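Long-range contact in glycoside Hydrolase (Bacteroides uniformis, PDB 5T9X), which probably hydrolyses agarose-type galactans as a family 16 glycoside hydrolase of a human gut bacterium: residues His252-Asn263 against Tyr267-Gly278. Numbering follows the deposited sequence.
Sequences HRVGVYWKDPFN and YVDGKMVRRVSG
Gly255 and Tyr267 form an antiparallel hydrogen-bonded pair, Gly255 N giving to Tyr267 O at 2.9 Å and Tyr267 N answering to Gly255 O. Beside them Val254 and Val268 make a non-hydrogen-bonded pair, and Asp269 N closes the ladder on Arg253 O. Strands 252-260, 263-268 and 271-277 form an antiparallel meander, the middle one pairing with both neighbours; in the second ladder the non-hydrogen-bonded pair Asn263-Ser277 adjoins a 3.0 Å bond from Gly278 N to Phe262 O. The other edge of strand 252-260 pairs with strand 162-169 in the beta-sandwich expected for family 16.

In the type I' turn from Val268 to Lys271, Asp269 OD2 takes the in-plane N-H of His252 ND1 at 2.7 Å through the syn lone pair, while OD1 accepts Arg253 N. A bend at chi3 (-75°) folds the Arg253 guanidinium over the turn, one face covering Asp269 C and Gly270 N, and a water links Arg253 NE to Asp269 OD1.

Ser277 OG gives a 2.6 Å bond to Asn263 OD1. In the type I turn Asp260-Asn263, Asp260 OD1 accepts Phe262 N, an Asx turn, and Asn263 ND2 reaches both carboxylate oxygens. With alanine at Asn263, Ser277 OG is likely to lose this acceptor and Asp260 the ND2 donor. Asp260 thus braces its own turn, whereas Asp269, its charge probably favoured by Arg253 and His252, ties the Val268-Lys271 turn to the start of strand 252-260.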
loop_
_atom_site.group_PDB
_atom_site.type_symbol
_atom_site.label_atom_id
_atom_site.label_comp_id
_atom_site.label_asym_id
_atom_site.label_seq_id
_atom_site.Cartn_x
_atom_site.Cartn_y
_atom_site.Cartn_z
ATOM N N HIS A 252 4.525 9.830 7.464
ATOM C CA HIS A 252 3.120 10.247 7.641
ATOM C C HIS A 252 2.288 9.037 8.020
ATOM O O HIS A 252 2.587 7.917 7.593
ATOM C CB HIS A 252 2.565 10.891 6.369
ATOM C CG HIS A 252 3.157 12.216 6.073
ATOM N ND1 HIS A 252 2.643 13.391 6.581
ATOM C CD2 HIS A 252 4.235 12.564 5.331
ATOM C CE1 HIS A 252 3.366 14.411 6.156
ATOM N NE2 HIS A 252 4.339 13.936 5.396
ATOM N N ARG A 253 1.279 9.274 8.848
ATOM C CA ARG A 253 0.258 8.298 9.121
ATOM C C ARG A 253 -0.802 8.343 8.017
ATOM O O ARG A 253 -1.362 9.393 7.736
ATOM C CB ARG A 253 -0.430 8.600 10.440
ATOM C CG ARG A 253 0.364 8.311 11.711
ATOM C CD ARG A 253 -0.447 8.858 12.881
ATOM N NE ARG A 253 -0.344 10.306 12.908
ATOM C CZ ARG A 253 -1.212 11.158 13.444
ATOM N NH1 ARG A 253 -2.337 10.757 14.001
ATOM N NH2 ARG A 253 -0.929 12.454 13.400
ATOM N N VAL A 254 -1.072 7.201 7.401
ATOM C CA VAL A 254 -2.245 7.010 6.565
ATOM C C VAL A 254 -2.947 5.737 7.009
ATOM O O VAL A 254 -2.331 4.678 7.075
ATOM C CB VAL A 254 -1.886 6.831 5.086
ATOM C CG1 VAL A 254 -3.161 6.906 4.230
ATOM C CG2 VAL A 254 -0.845 7.859 4.674
ATOM N N GLY A 255 -4.235 5.839 7.306
ATOM C CA GLY A 255 -5.039 4.676 7.672
ATOM C C GLY A 255 -6.435 4.672 7.072
ATOM O O GLY A 255 -6.904 5.685 6.524
ATOM N N VAL A 256 -7.094 3.516 7.196
ATOM C CA VAL A 256 -8.466 3.374 6.783
ATOM C C VAL A 256 -9.268 2.701 7.887
ATOM O O VAL A 256 -8.804 1.750 8.526
ATOM C CB VAL A 256 -8.613 2.631 5.414
ATOM C CG1 VAL A 256 -8.161 1.186 5.490
ATOM C CG2 VAL A 256 -10.039 2.689 4.934
ATOM N N TYR A 257 -10.458 3.243 8.118
ATOM C CA TYR A 257 -11.465 2.586 8.889
ATOM C C TYR A 257 -12.395 1.881 7.900
ATOM O O TYR A 257 -13.199 2.514 7.208
ATOM C CB TYR A 257 -12.220 3.594 9.753
ATOM C CG TYR A 257 -13.231 3.020 10.730
ATOM C CD1 TYR A 257 -13.214 1.686 11.107
ATOM C CD2 TYR A 257 -14.159 3.839 11.324
ATOM C CE1 TYR A 257 -14.137 1.179 12.003
ATOM C CE2 TYR A 257 -15.090 3.338 12.230
ATOM C CZ TYR A 257 -15.062 2.008 12.563
ATOM O OH TYR A 257 -15.958 1.465 13.452
ATOM N N TRP A 258 -12.200 0.572 7.813
ATOM C CA TRP A 258 -13.078 -0.316 7.107
ATOM C C TRP A 258 -14.183 -0.646 8.086
ATOM O O TRP A 258 -14.063 -1.569 8.894
ATOM C CB TRP A 258 -12.294 -1.574 6.696
ATOM C CG TRP A 258 -13.057 -2.586 5.949
ATOM C CD1 TRP A 258 -14.304 -2.459 5.406
ATOM C CD2 TRP A 258 -12.607 -3.881 5.605
ATOM N NE1 TRP A 258 -14.666 -3.620 4.790
ATOM C CE2 TRP A 258 -13.634 -4.504 4.882
ATOM C CE3 TRP A 258 -11.426 -4.581 5.836
ATOM C CZ2 TRP A 258 -13.531 -5.787 4.421
ATOM C CZ3 TRP A 258 -11.313 -5.854 5.373
ATOM C CH2 TRP A 258 -12.353 -6.450 4.674
ATOM N N LYS A 259 -15.272 0.091 8.002
ATOM C CA LYS A 259 -16.299 0.036 9.023
ATOM C C LYS A 259 -17.329 -1.084 8.776
ATOM O O LYS A 259 -17.713 -1.797 9.686
ATOM C CB LYS A 259 -16.952 1.419 9.118
ATOM C CG LYS A 259 -18.025 1.520 10.156
ATOM C CD LYS A 259 -18.476 2.960 10.343
ATOM C CE LYS A 259 -19.744 2.944 11.197
ATOM N NZ LYS A 259 -20.137 4.313 11.597
ATOM N N ASP A 260 -17.810 -1.195 7.552
ATOM C CA ASP A 260 -18.706 -2.272 7.142
ATOM C C ASP A 260 -18.545 -2.438 5.617
ATOM O O ASP A 260 -17.723 -1.751 5.031
ATOM C CB ASP A 260 -20.131 -1.984 7.625
ATOM C CG ASP A 260 -20.728 -0.772 6.990
ATOM O OD1 ASP A 260 -20.658 -0.634 5.754
ATOM O OD2 ASP A 260 -21.305 0.055 7.731
ATOM N N PRO A 261 -19.302 -3.342 4.968
ATOM C CA PRO A 261 -19.018 -3.524 3.528
ATOM C C PRO A 261 -19.337 -2.364 2.583
ATOM O O PRO A 261 -18.928 -2.418 1.425
ATOM C CB PRO A 261 -19.854 -4.758 3.156
ATOM C CG PRO A 261 -20.066 -5.479 4.451
ATOM C CD PRO A 261 -20.241 -4.373 5.455
ATOM N N PHE A 262 -20.040 -1.341 3.070
ATOM C CA PHE A 262 -20.319 -0.137 2.305
ATOM C C PHE A 262 -19.785 1.151 2.934
ATOM O O PHE A 262 -20.253 2.217 2.589
ATOM C CB PHE A 262 -21.830 -0.065 2.046
ATOM C CG PHE A 262 -22.323 -1.196 1.196
ATOM C CD1 PHE A 262 -22.102 -1.192 -0.165
ATOM C CD2 PHE A 262 -22.919 -2.319 1.772
ATOM C CE1 PHE A 262 -22.494 -2.257 -0.961
ATOM C CE2 PHE A 262 -23.319 -3.390 0.988
ATOM C CZ PHE A 262 -23.109 -3.353 -0.385
ATOM N N ASN A 263 -18.791 1.063 3.826
ATOM C CA ASN A 263 -18.217 2.245 4.452
ATOM C C ASN A 263 -16.726 2.124 4.723
ATOM O O ASN A 263 -16.301 1.312 5.536
ATOM C CB ASN A 263 -18.947 2.594 5.742
ATOM C CG ASN A 263 -20.315 3.233 5.484
ATOM O OD1 ASN A 263 -20.419 4.410 5.095
ATOM N ND2 ASN A 263 -21.379 2.436 5.660
ATOM N N TYR A 267 -7.865 8.296 6.722
ATOM C CA TYR A 267 -7.285 9.251 7.670
ATOM C C TYR A 267 -5.830 9.525 7.329
ATOM O O TYR A 267 -5.036 8.620 7.206
ATOM C CB TYR A 267 -7.417 8.743 9.106
ATOM C CG TYR A 267 -8.849 8.687 9.580
ATOM C CD1 TYR A 267 -9.390 9.727 10.326
ATOM C CD2 TYR A 267 -9.666 7.591 9.277
ATOM C CE1 TYR A 267 -10.715 9.682 10.781
ATOM C CE2 TYR A 267 -10.988 7.536 9.705
ATOM C CZ TYR A 267 -11.510 8.598 10.452
ATOM O OH TYR A 267 -12.820 8.582 10.878
ATOM N N VAL A 268 -5.482 10.790 7.157
ATOM C CA VAL A 268 -4.095 11.188 6.891
ATOM C C VAL A 268 -3.673 12.092 8.041
ATOM O O VAL A 268 -4.344 13.103 8.341
ATOM C CB VAL A 268 -3.950 11.896 5.549
ATOM C CG1 VAL A 268 -2.536 12.415 5.356
ATOM C CG2 VAL A 268 -4.307 10.933 4.433
ATOM N N ASP A 269 -2.599 11.672 8.714
ATOM C CA ASP A 269 -2.104 12.318 9.926
ATOM C C ASP A 269 -3.247 12.639 10.898
ATOM O O ASP A 269 -3.353 13.745 11.372
ATOM C CB ASP A 269 -1.265 13.552 9.566
ATOM C CG ASP A 269 0.039 13.196 8.791
ATOM O OD1 ASP A 269 0.725 12.158 9.078
ATOM O OD2 ASP A 269 0.411 13.990 7.881
ATOM N N GLY A 270 -4.108 11.654 11.166
ATOM C CA GLY A 270 -5.177 11.769 12.151
ATOM C C GLY A 270 -6.429 12.535 11.729
ATOM O O GLY A 270 -7.363 12.657 12.511
ATOM N N LYS A 271 -6.461 13.041 10.497
ATOM C CA LYS A 271 -7.570 13.840 10.018
ATOM C C LYS A 271 -8.339 12.996 8.998
ATOM O O LYS A 271 -7.748 12.329 8.140
ATOM C CB LYS A 271 -7.059 15.126 9.389
ATOM C CG LYS A 271 -8.121 16.211 9.291
ATOM C CD LYS A 271 -8.104 16.992 7.960
ATOM C CE LYS A 271 -9.328 17.908 7.816
ATOM N NZ LYS A 271 -9.687 18.152 6.387
ATOM N N MET A 272 -9.656 13.021 9.103
ATOM C CA MET A 272 -10.499 12.294 8.176
ATOM C C MET A 272 -10.589 13.102 6.870
ATOM O O MET A 272 -11.165 14.187 6.861
ATOM C CB MET A 272 -11.833 12.017 8.865
ATOM C CG MET A 272 -13.096 11.871 8.058
ATOM S SD MET A 272 -13.142 10.810 6.602
ATOM C CE MET A 272 -14.187 11.935 5.655
ATOM N N VAL A 273 -9.987 12.583 5.790
ATOM C CA VAL A 273 -9.873 13.329 4.513
ATOM C C VAL A 273 -10.691 12.768 3.358
ATOM O O VAL A 273 -10.738 13.387 2.320
ATOM C CB VAL A 273 -8.411 13.449 3.970
ATOM C CG1 VAL A 273 -7.510 14.202 4.941
ATOM C CG2 VAL A 273 -7.823 12.088 3.611
ATOM N N ARG A 274 -11.252 11.571 3.493
ATOM C CA ARG A 274 -12.090 10.996 2.454
ATOM C C ARG A 274 -13.003 9.899 2.968
ATOM O O ARG A 274 -12.533 8.880 3.495
ATOM C CB ARG A 274 -11.247 10.414 1.331
ATOM C CG ARG A 274 -12.114 9.862 0.201
ATOM C CD ARG A 274 -11.272 9.644 -1.020
ATOM N NE ARG A 274 -11.933 8.887 -2.076
ATOM C CZ ARG A 274 -12.851 9.362 -2.912
ATOM N NH1 ARG A 274 -13.267 10.632 -2.834
ATOM N NH2 ARG A 274 -13.348 8.543 -3.842
ATOM N N ARG A 275 -14.297 10.080 2.738
ATOM C CA ARG A 275 -15.301 9.104 3.121
ATOM C C ARG A 275 -15.850 8.446 1.873
ATOM O O ARG A 275 -16.312 9.144 0.959
ATOM C CB ARG A 275 -16.430 9.801 3.892
ATOM C CG ARG A 275 -17.702 8.964 4.066
ATOM C CD ARG A 275 -18.461 9.282 5.355
ATOM N NE ARG A 275 -18.440 10.727 5.589
ATOM C CZ ARG A 275 -17.921 11.341 6.651
ATOM N NH1 ARG A 275 -17.396 10.665 7.688
ATOM N NH2 ARG A 275 -17.947 12.663 6.674
ATOM N N VAL A 276 -15.847 7.116 1.853
ATOM C CA VAL A 276 -16.406 6.354 0.734
ATOM C C VAL A 276 -17.569 5.494 1.267
ATOM O O VAL A 276 -17.374 4.469 1.935
ATOM C CB VAL A 276 -15.296 5.541 0.061
ATOM C CG1 VAL A 276 -15.849 4.592 -0.983
ATOM C CG2 VAL A 276 -14.252 6.472 -0.558
ATOM N N SER A 277 -18.783 5.951 0.981
ATOM C CA SER A 277 -20.005 5.430 1.613
ATOM C C SER A 277 -21.145 5.196 0.607
ATOM O O SER A 277 -21.515 6.107 -0.158
ATOM C CB SER A 277 -20.483 6.443 2.657
ATOM O OG SER A 277 -21.570 5.926 3.397
ATOM N N GLY A 278 -21.694 3.984 0.618
ATOM C CA GLY A 278 -22.844 3.646 -0.194
ATOM C C GLY A 278 -22.483 2.908 -1.463
ATOM O O GLY A 278 -21.390 3.073 -2.021
HETATM O O HOH W 1 1.529 12.001 11.507
#